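Local coordinates for sortase family protein (PDB 4D70) that probably works as a class D sortase, a cysteine transpeptidase of Clostridium perfringens that cleaves a sorting signal on a substrate protein and joins that substrate to an acceptor amine, at residues Glu39-Ser44 against Lys130-Thr135; Ser79-Leu84 against His108-Asn113; Ile88-Asn93 against Gly101-Ala106; Asp121-Gly126 against Tyr140-Ile145. All coordinates share one frame; numbering follows the deposited sequence.

Interaction 1. Residues Glu39-Ser44 against Lys130-Thr135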
loop_
_atom_site.group_PDB
_atom_site.type_symbol
_atom_site.label_atom_id
_atom_site.label_comp_id
_atom_site.label_asym_id
_atom_site.label_seq_id
_atom_site.Cartn_x
_atom_site.Cartn_y
_atom_site.Cartn_z
ATOM N N GLU A 39 4.153 -6.131 -16.522
ATOM C CA GLU A 39 3.956 -7.041 -17.646
ATOM C C GLU A 39 2.539 -7.573 -17.683
ATOM O O GLU A 39 2.055 -7.848 -18.763
ATOM C CB GLU A 39 4.984 -8.170 -17.600
ATOM C CG GLU A 39 6.314 -7.660 -18.146
ATOM C CD GLU A 39 7.491 -8.628 -18.004
ATOM O OE1 GLU A 39 7.427 -9.586 -17.185
ATOM O OE2 GLU A 39 8.482 -8.421 -18.743
ATOM N N LYS A 40 1.833 -7.662 -16.540
ATOM C CA LYS A 40 0.495 -8.260 -16.582
ATOM C C LYS A 40 -0.594 -7.318 -17.062
ATOM O O LYS A 40 -1.703 -7.746 -17.355
ATOM C CB LYS A 40 0.090 -8.840 -15.245
ATOM C CG LYS A 40 1.128 -9.747 -14.643
ATOM C CD LYS A 40 0.564 -10.398 -13.394
ATOM C CE LYS A 40 1.632 -11.189 -12.678
ATOM N NZ LYS A 40 1.045 -11.803 -11.454
ATOM N N PHE A 41 -0.272 -6.035 -17.196
ATOM C CA PHE A 41 -1.202 -5.101 -17.824
ATOM C C PHE A 41 -1.606 -5.504 -19.229
ATOM O O PHE A 41 -2.650 -5.086 -19.734
ATOM C CB PHE A 41 -0.544 -3.745 -17.894
ATOM C CG PHE A 41 -0.401 -3.078 -16.569
ATOM C CD1 PHE A 41 -1.345 -3.242 -15.584
ATOM C CD2 PHE A 41 0.671 -2.282 -16.340
ATOM C CE1 PHE A 41 -1.243 -2.579 -14.385
ATOM C CE2 PHE A 41 0.798 -1.622 -15.138
ATOM C CZ PHE A 41 -0.154 -1.787 -14.152
ATOM N N ASN A 42 -0.754 -6.295 -19.865
ATOM C CA ASN A 42 -1.010 -6.759 -21.242
ATOM C C ASN A 42 -1.705 -8.111 -21.283
ATOM O O ASN A 42 -1.883 -8.695 -22.334
ATOM C CB ASN A 42 0.288 -6.691 -22.067
ATOM C CG ASN A 42 0.705 -5.260 -22.328
ATOM O OD1 ASN A 42 1.752 -4.829 -21.868
ATOM N ND2 ASN A 42 -0.135 -4.498 -23.019
ATOM N N TYR A 43 -2.166 -8.580 -20.130
ATOM C CA TYR A 43 -2.894 -9.829 -20.076
ATOM C C TYR A 43 -4.255 -9.493 -20.570
ATOM O O TYR A 43 -4.644 -8.321 -20.606
ATOM C CB TYR A 43 -3.090 -10.320 -18.648
ATOM C CG TYR A 43 -1.955 -11.057 -18.035
ATOM C CD1 TYR A 43 -0.698 -11.085 -18.635
ATOM C CD2 TYR A 43 -2.155 -11.775 -16.871
ATOM C CE1 TYR A 43 0.322 -11.809 -18.083
ATOM C CE2 TYR A 43 -1.152 -12.504 -16.312
ATOM C CZ TYR A 43 0.071 -12.517 -16.914
ATOM O OH TYR A 43 1.062 -13.193 -16.311
ATOM N N SER A 44 -4.991 -10.518 -20.951
ATOM C CA SER A 44 -6.390 -10.359 -21.281
ATOM C C SER A 44 -7.148 -10.300 -19.976
ATOM O O SER A 44 -6.601 -10.468 -18.880
ATOM C CB SER A 44 -6.909 -11.563 -22.072
ATOM O OG SER A 44 -6.993 -12.687 -21.221
ATOM N N LYS A 130 -2.119 7.634 -5.759
ATOM C CA LYS A 130 -2.668 6.905 -6.901
ATOM C C LYS A 130 -2.310 5.419 -6.851
ATOM O O LYS A 130 -1.168 5.053 -6.741
ATOM C CB LYS A 130 -2.165 7.538 -8.210
ATOM C CG LYS A 130 -2.684 6.861 -9.495
ATOM C CD LYS A 130 -1.835 7.246 -10.705
ATOM C CE LYS A 130 -2.018 8.673 -11.127
ATOM N NZ LYS A 130 -0.978 8.952 -12.159
ATOM N N ILE A 131 -3.322 4.579 -6.950
ATOM C CA ILE A 131 -3.185 3.141 -6.843
ATOM C C ILE A 131 -3.754 2.540 -8.120
ATOM O O ILE A 131 -4.925 2.738 -8.445
ATOM C CB ILE A 131 -3.908 2.542 -5.653
ATOM C CG1 ILE A 131 -3.456 3.233 -4.353
ATOM C CG2 ILE A 131 -3.649 1.026 -5.583
ATOM C CD1 ILE A 131 -2.017 2.972 -3.915
ATOM N N THR A 132 -2.886 1.828 -8.844
ATOM C CA THR A 132 -3.247 1.239 -10.169
ATOM C C THR A 132 -3.221 -0.243 -10.094
ATOM O O THR A 132 -2.165 -0.851 -9.803
ATOM C CB THR A 132 -2.224 1.710 -11.203
ATOM O OG1 THR A 132 -2.211 3.128 -11.163
ATOM C CG2 THR A 132 -2.599 1.258 -12.578
ATOM N N THR A 133 -4.388 -0.860 -10.279
ATOM C CA THR A 133 -4.443 -2.293 -10.333
ATOM C C THR A 133 -4.350 -2.719 -11.826
ATOM O O THR A 133 -4.198 -1.886 -12.701
ATOM C CB THR A 133 -5.775 -2.848 -9.795
ATOM O OG1 THR A 133 -6.853 -2.355 -10.595
ATOM C CG2 THR A 133 -6.000 -2.386 -8.342
ATOM N N LEU A 134 -4.565 -3.986 -12.101
ATOM C CA LEU A 134 -4.560 -4.421 -13.498
ATOM C C LEU A 134 -5.758 -3.943 -14.284
ATOM O O LEU A 134 -5.749 -3.963 -15.518
ATOM C CB LEU A 134 -4.491 -5.935 -13.581
ATOM C CG LEU A 134 -3.239 -6.546 -12.990
ATOM C CD1 LEU A 134 -3.360 -8.075 -13.030
ATOM C CD2 LEU A 134 -1.975 -6.075 -13.655
ATOM N N THR A 135 -6.787 -3.497 -13.590
ATOM C CA THR A 135 -7.988 -3.084 -14.258
ATOM C C THR A 135 -8.418 -1.653 -14.050
ATOM O O THR A 135 -9.277 -1.170 -14.772
ATOM C CB THR A 135 -9.121 -4.014 -13.874
ATOM O OG1 THR A 135 -9.356 -3.931 -12.459
ATOM C CG2 THR A 135 -8.770 -5.476 -14.264
#
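Phe41 reaches across to residues 132-134, its ring lying along their path. From CB the chain leaves with CG beside the backbone N and anti to the carbonyl carbon (chi1 -71°), which swings the ring from the turn toward the strand. Phe41 CD1 meets the methyl Leu134 CD2 at 3.5 Å, and Leu134 CA lies at the ring edge, in its plane. One atom further, Phe41 CE1 comes to 3.5 Å from the carbonyl oxygen Thr133 O, approaching obliquely. At the tip, Phe41 CZ stops 4.2 Å from the methyl Thr132 CG2. The contact applies the loop between helices 29-39 and 45-52 to strand 128-132 of the sortase beta-sheet and the loop that follows it. Phe37 meets the Phe41 ring at a steep angle, and Leu63 of strand 60-66 also touches it. Leu134, branched at its tip, serves two neighbours: Leu134 CD2 also packs on Lys40 CB, 3.8 Å away, while the extended Lys40 chain carries its ammonium away from the strand. Lys40 CB also sits over the centre of the Tyr43 ring. Thr133 OG1, just before Leu134, accepts from Thr135 N in an ST turn and is also hydrogen-bonded to Asp136 N.

Interaction 2. Residues Ser79-Leu84 against His108-Asn113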
loop_
_atom_site.group_PDB
_atom_site.type_symbol
_atom_site.label_atom_id
_atom_site.label_comp_id
_atom_site.label_asym_id
_atom_site.label_seq_id
_atom_site.Cartn_x
_atom_site.Cartn_y
_atom_site.Cartn_z
ATOM N N SER A 79 2.200 -8.975 4.563
ATOM C CA SER A 79 2.905 -8.066 5.447
ATOM C C SER A 79 3.815 -8.850 6.392
ATOM O O SER A 79 4.083 -8.384 7.480
ATOM C CB SER A 79 1.923 -7.225 6.242
ATOM O OG SER A 79 1.165 -8.058 7.092
ATOM N N THR A 80 4.312 -10.014 5.959
ATOM C CA THR A 80 5.286 -10.766 6.748
ATOM C C THR A 80 6.635 -10.093 6.636
ATOM O O THR A 80 6.860 -9.263 5.755
ATOM C CB THR A 80 5.463 -12.185 6.226
ATOM O OG1 THR A 80 5.883 -12.129 4.858
ATOM C CG2 THR A 80 4.174 -12.951 6.335
ATOM N N LEU A 81 7.553 -10.491 7.503
ATOM C CA LEU A 81 8.904 -9.931 7.485
ATOM C C LEU A 81 9.594 -10.177 6.174
ATOM O O LEU A 81 10.331 -9.316 5.663
ATOM C CB LEU A 81 9.744 -10.519 8.603
ATOM C CG LEU A 81 9.681 -9.663 9.866
ATOM C CD1 LEU A 81 8.352 -9.821 10.565
ATOM C CD2 LEU A 81 10.815 -10.088 10.778
ATOM N N ASP A 82 9.352 -11.351 5.621
ATOM C CA ASP A 82 9.933 -11.700 4.354
ATOM C C ASP A 82 9.491 -10.798 3.234
ATOM O O ASP A 82 10.282 -10.471 2.363
ATOM C CB ASP A 82 9.587 -13.142 3.981
ATOM C CG ASP A 82 10.437 -14.150 4.692
ATOM O OD1 ASP A 82 11.135 -13.819 5.703
ATOM O OD2 ASP A 82 10.392 -15.299 4.199
ATOM N N VAL A 83 8.210 -10.450 3.202
ATOM C CA VAL A 83 7.706 -9.572 2.146
ATOM C C VAL A 83 8.281 -8.187 2.338
ATOM O O VAL A 83 8.878 -7.609 1.428
ATOM C CB VAL A 83 6.157 -9.518 2.132
ATOM C CG1 VAL A 83 5.685 -8.411 1.195
ATOM C CG2 VAL A 83 5.582 -10.883 1.699
ATOM N N LEU A 84 8.127 -7.685 3.561
ATOM C CA LEU A 84 8.475 -6.313 3.862
ATOM C C LEU A 84 9.962 -6.010 3.790
ATOM O O LEU A 84 10.325 -4.850 3.707
ATOM C CB LEU A 84 7.954 -5.912 5.223
ATOM C CG LEU A 84 6.423 -5.991 5.312
ATOM C CD1 LEU A 84 6.015 -5.770 6.743
ATOM C CD2 LEU A 84 5.757 -5.005 4.353
ATOM N N HIS A 108 7.146 -0.579 6.594
ATOM C CA HIS A 108 8.250 -0.752 7.533
ATOM C C HIS A 108 8.382 -2.218 7.799
ATOM O O HIS A 108 7.400 -2.966 7.615
ATOM C CB HIS A 108 7.936 -0.041 8.846
ATOM C CG HIS A 108 6.800 -0.667 9.595
ATOM N ND1 HIS A 108 6.979 -1.410 10.747
ATOM C CD2 HIS A 108 5.465 -0.612 9.393
ATOM C CE1 HIS A 108 5.803 -1.798 11.208
ATOM N NE2 HIS A 108 4.868 -1.317 10.407
ATOM N N ARG A 109 9.579 -2.611 8.228
ATOM C CA ARG A 109 9.840 -3.971 8.689
ATOM C C ARG A 109 10.416 -3.861 10.092
ATOM O O ARG A 109 11.463 -3.253 10.284
ATOM C CB ARG A 109 10.827 -4.654 7.746
ATOM C CG ARG A 109 11.031 -6.150 8.006
ATOM C CD ARG A 109 12.205 -6.624 7.183
ATOM N NE ARG A 109 12.441 -8.061 7.242
ATOM C CZ ARG A 109 13.299 -8.677 8.050
ATOM N NH1 ARG A 109 14.024 -8.007 8.930
ATOM N NH2 ARG A 109 13.399 -9.999 7.992
ATOM N N ASN A 110 9.691 -4.380 11.071
ATOM C CA ASN A 110 10.013 -4.152 12.469
ATOM C C ASN A 110 10.147 -2.659 12.698
ATOM O O ASN A 110 9.230 -1.929 12.387
ATOM C CB ASN A 110 11.273 -4.926 12.883
ATOM C CG ASN A 110 11.110 -6.428 12.736
ATOM O OD1 ASN A 110 10.112 -6.981 13.154
ATOM N ND2 ASN A 110 12.107 -7.096 12.174
ATOM N N THR A 111 11.270 -2.179 13.222
ATOM C CA THR A 111 11.414 -0.743 13.483
ATOM C C THR A 111 12.079 0.053 12.340
ATOM O O THR A 111 12.466 1.200 12.542
ATOM C CB THR A 111 12.208 -0.483 14.790
ATOM O OG1 THR A 111 13.553 -0.945 14.634
ATOM C CG2 THR A 111 11.546 -1.154 15.987
ATOM N N ILE A 112 12.190 -0.532 11.157
ATOM C CA ILE A 112 12.868 0.139 10.044
ATOM C C ILE A 112 11.941 0.397 8.844
ATOM O O ILE A 112 11.439 -0.538 8.190
ATOM C CB ILE A 112 14.106 -0.677 9.605
ATOM C CG1 ILE A 112 14.977 -1.035 10.833
ATOM C CG2 ILE A 112 14.935 0.086 8.578
ATOM C CD1 ILE A 112 15.587 0.162 11.575
ATOM N N ASN A 113 11.777 1.679 8.541
ATOM C CA ASN A 113 10.945 2.106 7.411
ATOM C C ASN A 113 11.607 1.740 6.125
ATOM O O ASN A 113 12.834 1.891 5.978
ATOM C CB ASN A 113 10.794 3.609 7.420
ATOM C CG ASN A 113 9.980 4.086 8.585
ATOM O OD1 ASN A 113 9.031 3.418 8.995
ATOM N ND2 ASN A 113 10.338 5.207 9.150
#
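Arg109 and Leu81 meet through a single hydrogen bond and the leucine side chain laid over the guanidinium. The arginine is extended as far as NE (chi1 -172°), where the guanidinium turns aside. There Arg109 NE donates to Leu81 O at 2.9 Å, with an N-H...O angle of 158°; the oxygen lies in the guanidinium plane, although the donor stands above the carbonyl plane. Leu81 crosses the arginine at about a right angle, and its CD2 lies 3.8 Å above one guanidinium face, offset toward the rim. Leu81 CD2 also reaches Asn110 ND2 at 3.5 Å. A long arginine suits this place because its aliphatic part can rest on Leu84, with Leu84 CB 4.0 Å from Arg109 CB. Leu84 CD1 comes to 3.2 Å from His108 O, an oxygen this contact buries and for which the model gives no partner. His108 sets its CB away from the helix, and His108 ND1 donates to Asn110 O at 2.8 Å. Asn110 adopts the positive phi that a type II' turn needs at its first corner, making residues 109-112 the tight beta hairpin linking strands 101-109 and 112-113, beside the N-terminus of helix 81-86.

Interaction 3. Residues Ile88-Asn93 against Gly101-Ala106; sequences IGHFEN and GNFSIA
Backbone hydrogen bonds carry the pairing of strand 88-90 with strand 101-109, an antiparallel hairpin of the sortase sheet. Gly89 and Ala106 form a hydrogen-bonded pair: Gly89 N donates to Ala106 O at 3.1 Å, nearly straight at 170°, and Ala106 N returns a bond to Gly89 O at 2.7 Å. Past His90 and Ile105, a non-hydrogen-bonded pair, Phe91 N gives a third bond to Ser104 O at 2.9 Å. Between these bonds, CA-H...O contacts fill in, the closest from Ile105 CA to Gly89 O at 3.1 Å.

Aromatic contacts come next. The imidazole of His90 and the ring of Phe103 meet obliquely, planes 32° apart, with His90 CD2 3.3 Å from Phe103 CE1. That position follows from His90 chi1 of 167°, which sets CG opposite the backbone N and sends the ring along the strand toward Phe103. His90 ND1 bonds to Glu77 of strand 71-77, and NE2 to the carbonyl of Ala95 in the hairpin's own connecting loop, so a ring polar on one side and carbon on another suits a buried place.

Apolar packing completes the contact. Phe91 CE1 rests 3.6 Å from Ala106 CB, a residue small enough to admit the ring, whose edge lies against Ser104 C and Ile105 N. Ile88 CG2 meets Ile105 CD1 at 4.0 Å.

Buried peptide groups are therefore paid for by one another, and the imidazole by a carboxylate and a loop carbonyl; with its ND1 and NE2 both facing oxygens, His90 might carry a positive charge, which Glu77 would steady.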
loop_
_atom_site.group_PDB
_atom_site.type_symbol
_atom_site.label_atom_id
_atom_site.label_comp_id
_atom_site.label_asym_id
_atom_site.label_seq_id
_atom_site.Cartn_x
_atom_site.Cartn_y
_atom_site.Cartn_z
ATOM N N ILE A 88 7.008 -2.819 -0.220
ATOM C CA ILE A 88 5.820 -2.337 0.471
ATOM C C ILE A 88 4.813 -3.481 0.408
ATOM O O ILE A 88 4.663 -4.101 -0.631
ATOM C CB ILE A 88 5.210 -1.153 -0.292
ATOM C CG1 ILE A 88 6.116 0.072 -0.287
ATOM C CG2 ILE A 88 3.866 -0.791 0.275
ATOM C CD1 ILE A 88 5.582 1.141 -1.219
ATOM N N GLY A 89 4.095 -3.732 1.472
ATOM C CA GLY A 89 3.238 -4.919 1.537
ATOM C C GLY A 89 1.807 -4.615 1.885
ATOM O O GLY A 89 1.528 -3.592 2.537
ATOM N N HIS A 90 0.892 -5.457 1.420
ATOM C CA HIS A 90 -0.545 -5.271 1.669
ATOM C C HIS A 90 -0.919 -6.146 2.847
ATOM O O HIS A 90 -0.672 -7.366 2.829
ATOM C CB HIS A 90 -1.342 -5.607 0.409
ATOM C CG HIS A 90 -2.803 -5.738 0.628
ATOM N ND1 HIS A 90 -3.521 -6.897 0.364
ATOM C CD2 HIS A 90 -3.702 -4.841 1.053
ATOM C CE1 HIS A 90 -4.797 -6.694 0.628
ATOM N NE2 HIS A 90 -4.924 -5.458 1.076
ATOM N N PHE A 91 -1.527 -5.570 3.870
ATOM C CA PHE A 91 -2.029 -6.382 4.981
ATOM C C PHE A 91 -3.132 -7.328 4.497
ATOM O O PHE A 91 -4.173 -6.924 3.924
ATOM C CB PHE A 91 -2.595 -5.568 6.116
ATOM C CG PHE A 91 -1.582 -4.825 6.908
ATOM C CD1 PHE A 91 -1.231 -3.549 6.563
ATOM C CD2 PHE A 91 -0.997 -5.398 8.053
ATOM C CE1 PHE A 91 -0.302 -2.823 7.302
ATOM C CE2 PHE A 91 -0.045 -4.687 8.793
ATOM C CZ PHE A 91 0.289 -3.383 8.427
ATOM N N GLU A 92 -2.925 -8.585 4.833
ATOM C CA GLU A 92 -3.682 -9.733 4.310
ATOM C C GLU A 92 -5.204 -9.621 4.373
ATOM O O GLU A 92 -5.913 -9.904 3.413
ATOM C CB GLU A 92 -3.194 -11.031 5.043
ATOM C CG GLU A 92 -1.722 -11.399 4.686
ATOM C CD GLU A 92 -0.577 -10.783 5.580
ATOM O OE1 GLU A 92 -0.792 -9.744 6.285
ATOM O OE2 GLU A 92 0.607 -11.329 5.538
ATOM N N ASN A 93 -5.725 -9.276 5.497
ATOM C CA ASN A 93 -7.192 -9.316 5.608
ATOM C C ASN A 93 -7.841 -7.943 5.381
ATOM O O ASN A 93 -8.923 -7.665 5.854
ATOM C CB ASN A 93 -7.563 -9.886 6.966
ATOM C CG ASN A 93 -7.045 -11.307 7.147
ATOM O OD1 ASN A 93 -7.297 -12.181 6.334
ATOM N ND2 ASN A 93 -6.279 -11.516 8.186
ATOM N N GLY A 101 -14.195 -0.676 2.442
ATOM C CA GLY A 101 -13.232 -1.032 3.472
ATOM C C GLY A 101 -11.974 -0.212 3.326
ATOM O O GLY A 101 -11.995 0.873 2.742
ATOM N N ASN A 102 -10.885 -0.747 3.857
ATOM C CA ASN A 102 -9.700 0.068 4.114
ATOM C C ASN A 102 -8.504 -0.715 3.628
ATOM O O ASN A 102 -7.990 -1.555 4.315
ATOM C CB ASN A 102 -9.689 0.402 5.600
ATOM C CG ASN A 102 -8.331 0.831 6.130
ATOM O OD1 ASN A 102 -7.537 1.394 5.406
ATOM N ND2 ASN A 102 -8.087 0.604 7.407
ATOM N N PHE A 103 -8.055 -0.381 2.422
ATOM C CA PHE A 103 -6.898 -0.989 1.774
ATOM C C PHE A 103 -5.655 -0.522 2.550
ATOM O O PHE A 103 -5.304 0.659 2.484
ATOM C CB PHE A 103 -6.845 -0.475 0.303
ATOM C CG PHE A 103 -5.563 -0.779 -0.415
ATOM C CD1 PHE A 103 -5.112 -2.098 -0.540
ATOM C CD2 PHE A 103 -4.820 0.227 -1.006
ATOM C CE1 PHE A 103 -3.927 -2.372 -1.193
ATOM C CE2 PHE A 103 -3.619 -0.048 -1.644
ATOM C CZ PHE A 103 -3.178 -1.351 -1.751
ATOM N N SER A 104 -5.021 -1.461 3.249
ATOM C CA SER A 104 -3.943 -1.164 4.151
ATOM C C SER A 104 -2.593 -1.698 3.731
ATOM O O SER A 104 -2.453 -2.835 3.280
ATOM C CB SER A 104 -4.241 -1.718 5.523
ATOM O OG SER A 104 -5.403 -1.128 6.041
ATOM N N ILE A 105 -1.597 -0.832 3.813
ATOM C CA ILE A 105 -0.255 -1.160 3.361
ATOM C C ILE A 105 0.760 -0.872 4.423
ATOM O O ILE A 105 0.600 0.062 5.245
ATOM C CB ILE A 105 0.070 -0.591 1.986
ATOM C CG1 ILE A 105 0.026 0.909 1.897
ATOM C CG2 ILE A 105 -0.973 -1.151 1.022
ATOM C CD1 ILE A 105 0.598 1.469 0.598
ATOM N N ALA A 106 1.826 -1.663 4.425
ATOM C CA ALA A 106 2.878 -1.578 5.474
ATOM C C ALA A 106 4.143 -1.155 4.797
ATOM O O ALA A 106 4.538 -1.722 3.766
ATOM C CB ALA A 106 3.086 -2.928 6.133
#

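Interaction 4. Residues Asp121-Gly126 against Tyr140-Ile145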
loop_
_atom_site.group_PDB
_atom_site.type_symbol
_atom_site.label_atom_id
_atom_site.label_comp_id
_atom_site.label_asym_id
_atom_site.label_seq_id
_atom_site.Cartn_x
_atom_site.Cartn_y
_atom_site.Cartn_z
ATOM N N ASP A 121 6.716 11.914 5.862
ATOM C CA ASP A 121 6.328 13.035 6.749
ATOM C C ASP A 121 6.034 14.345 5.958
ATOM O O ASP A 121 5.468 15.296 6.503
ATOM C CB ASP A 121 7.445 13.289 7.735
ATOM C CG ASP A 121 8.775 13.475 6.988
ATOM O OD1 ASP A 121 9.400 12.484 6.548
ATOM O OD2 ASP A 121 9.104 14.603 6.687
ATOM N N LYS A 122 6.424 14.413 4.687
ATOM C CA LYS A 122 6.082 15.556 3.883
ATOM C C LYS A 122 4.669 15.521 3.334
ATOM O O LYS A 122 4.188 16.514 2.895
ATOM C CB LYS A 122 7.076 15.700 2.737
ATOM C CG LYS A 122 8.527 15.702 3.260
ATOM C CD LYS A 122 9.270 16.890 2.693
ATOM C CE LYS A 122 10.770 16.669 2.633
ATOM N NZ LYS A 122 11.107 16.313 1.234
ATOM N N LEU A 123 4.015 14.371 3.363
ATOM C CA LEU A 123 2.669 14.320 2.878
ATOM C C LEU A 123 1.731 15.112 3.789
ATOM O O LEU A 123 1.890 15.108 4.980
ATOM C CB LEU A 123 2.174 12.863 2.755
ATOM C CG LEU A 123 2.890 12.049 1.689
ATOM C CD1 LEU A 123 2.329 10.659 1.636
ATOM C CD2 LEU A 123 2.799 12.747 0.337
ATOM N N GLN A 124 0.707 15.724 3.210
ATOM C CA GLN A 124 -0.226 16.494 3.917
ATOM C C GLN A 124 -1.598 16.102 3.581
ATOM O O GLN A 124 -1.812 15.513 2.543
ATOM C CB GLN A 124 -0.097 18.008 3.565
ATOM C CG GLN A 124 1.288 18.580 3.943
ATOM C CD GLN A 124 1.359 20.017 3.416
ATOM O OE1 GLN A 124 1.498 20.248 2.229
ATOM N NE2 GLN A 124 1.131 20.963 4.295
ATOM N N VAL A 125 -2.537 16.532 4.420
ATOM C CA VAL A 125 -3.952 16.331 4.136
ATOM C C VAL A 125 -4.258 16.989 2.771
ATOM O O VAL A 125 -3.796 18.116 2.490
ATOM C CB VAL A 125 -4.784 17.032 5.222
ATOM C CG1 VAL A 125 -6.228 17.246 4.743
ATOM C CG2 VAL A 125 -4.715 16.232 6.528
ATOM N N GLY A 126 -4.945 16.287 1.895
ATOM C CA GLY A 126 -5.208 16.815 0.546
ATOM C C GLY A 126 -4.262 16.326 -0.534
ATOM O O GLY A 126 -4.593 16.396 -1.714
ATOM N N TYR A 140 -6.792 8.238 -4.283
ATOM C CA TYR A 140 -7.146 8.483 -2.870
ATOM C C TYR A 140 -6.569 9.811 -2.398
ATOM O O TYR A 140 -5.463 10.261 -2.833
ATOM C CB TYR A 140 -6.616 7.350 -1.978
ATOM C CG TYR A 140 -7.241 6.006 -2.132
ATOM C CD1 TYR A 140 -6.742 5.105 -3.025
ATOM C CD2 TYR A 140 -8.240 5.572 -1.275
ATOM C CE1 TYR A 140 -7.250 3.818 -3.117
ATOM C CE2 TYR A 140 -8.763 4.304 -1.351
ATOM C CZ TYR A 140 -8.253 3.417 -2.268
ATOM O OH TYR A 140 -8.778 2.176 -2.394
ATOM N N GLU A 141 -7.328 10.480 -1.562
ATOM C CA GLU A 141 -6.944 11.753 -1.018
ATOM C C GLU A 141 -6.768 11.642 0.510
ATOM O O GLU A 141 -7.701 11.317 1.220
ATOM C CB GLU A 141 -8.012 12.818 -1.271
ATOM C CG GLU A 141 -7.531 14.194 -0.851
ATOM C CD GLU A 141 -8.629 15.302 -1.087
ATOM O OE1 GLU A 141 -9.727 14.937 -1.481
ATOM O OE2 GLU A 141 -8.415 16.523 -0.891
ATOM N N ILE A 142 -5.593 12.020 0.984
ATOM C CA ILE A 142 -5.268 11.986 2.392
ATOM C C ILE A 142 -6.127 12.877 3.203
ATOM O O ILE A 142 -6.350 14.112 2.889
ATOM C CB ILE A 142 -3.763 12.351 2.621
ATOM C CG1 ILE A 142 -2.863 11.377 1.869
ATOM C CG2 ILE A 142 -3.409 12.432 4.105
ATOM C CD1 ILE A 142 -1.369 11.776 2.022
ATOM N N ASN A 143 -6.749 12.265 4.210
ATOM C CA ASN A 143 -7.618 13.068 5.056
ATOM C C ASN A 143 -7.342 12.925 6.553
ATOM O O ASN A 143 -7.968 13.604 7.327
ATOM C CB ASN A 143 -9.087 12.787 4.832
ATOM C CG ASN A 143 -9.443 11.340 5.136
ATOM O OD1 ASN A 143 -8.598 10.449 5.226
ATOM N ND2 ASN A 143 -10.732 11.100 5.185
ATOM N N GLU A 144 -6.361 12.143 6.919
ATOM C CA GLU A 144 -5.991 11.944 8.311
ATOM C C GLU A 144 -4.546 11.490 8.403
ATOM O O GLU A 144 -4.098 10.621 7.635
ATOM C CB GLU A 144 -6.995 10.885 8.922
ATOM C CG GLU A 144 -6.597 10.390 10.294
ATOM C CD GLU A 144 -7.734 9.632 10.990
ATOM O OE1 GLU A 144 -8.509 9.032 10.263
ATOM O OE2 GLU A 144 -7.894 9.780 12.239
ATOM N N ILE A 145 -3.806 12.092 9.324
ATOM C CA ILE A 145 -2.437 11.738 9.667
ATOM C C ILE A 145 -2.293 11.700 11.170
ATOM O O ILE A 145 -2.641 12.653 11.851
ATOM C CB ILE A 145 -1.433 12.739 9.102
ATOM C CG1 ILE A 145 -1.587 12.802 7.594
ATOM C CG2 ILE A 145 -0.005 12.308 9.355
ATOM C CD1 ILE A 145 -0.825 13.955 6.971
#
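Gly126 N donates to Ile142 O at 2.8 Å with an N-H...O angle of 160°, the donor tilted from the carbonyl plane. The same oxygen also receives a weaker CA-H...O approach from Val125 CA at 3.5 Å, so two consecutive residues of the loop close on it. Gly126 has a positive phi (98°), a conformation easily taken up by glycine. The bare alpha-carbon also lets Glu141 lie alongside: its chain is stretched, with CG anti to the backbone N (chi1 -173°), and Glu141 OE2 ends 3.5 Å from Gly126 CA.

Around this bond the apolar chains close up. Ile142 points its CB at the loop and spreads its branches: CG2 passes by Gln124 O and Val125 CA, while Ile142 CD1 reaches Leu123 CB at 3.8 Å, the two side chains crossing at about a right angle. A beta-branched isoleucine can touch three loop residues at once from a strand position. Ile145 CD1 comes to 3.6 Å from Leu123 O, and Val125 CG1 packs against Ile142 O at 3.6 Å.

Asn143 and Glu144 both face Lys181 in a classic beta bulge, an extra residue that is consistent with Ile142 and Ile145, three positions apart, both pointing their CB at the loop. The loop 121-126 thus lies across one side of strand 137-148 just before the chain enters strand 128-132, whose Ile129 touches Ile142; strand 176-184 is the other neighbour of strand 137-148, with Val180 against Ile142 and Tyr178 against Ile145.

Interaction 3 is the core contact, centred about 6 Å from the chain centre and held by paired backbone bonds; the other three lie farther out. Interactions 2 and 3 share strand 101-109, and Leu84 of the helix packs on Gly89 and Ala106, while Ser79 reaches Glu92. Interactions 1 and 4 are joined by neighbouring strands 128-132 and 137-148, Ile131 packing on Tyr140. Phe103 links interaction 3 to both, touching Ile131 and Tyr140. Chemistry follows place: interaction 1, at the surface, is mostly apolar packing with no hydrogen bond across it, interaction 2 adds one side-chain bond, and partly buried interaction 4 has a single backbone bond among aliphatic groups.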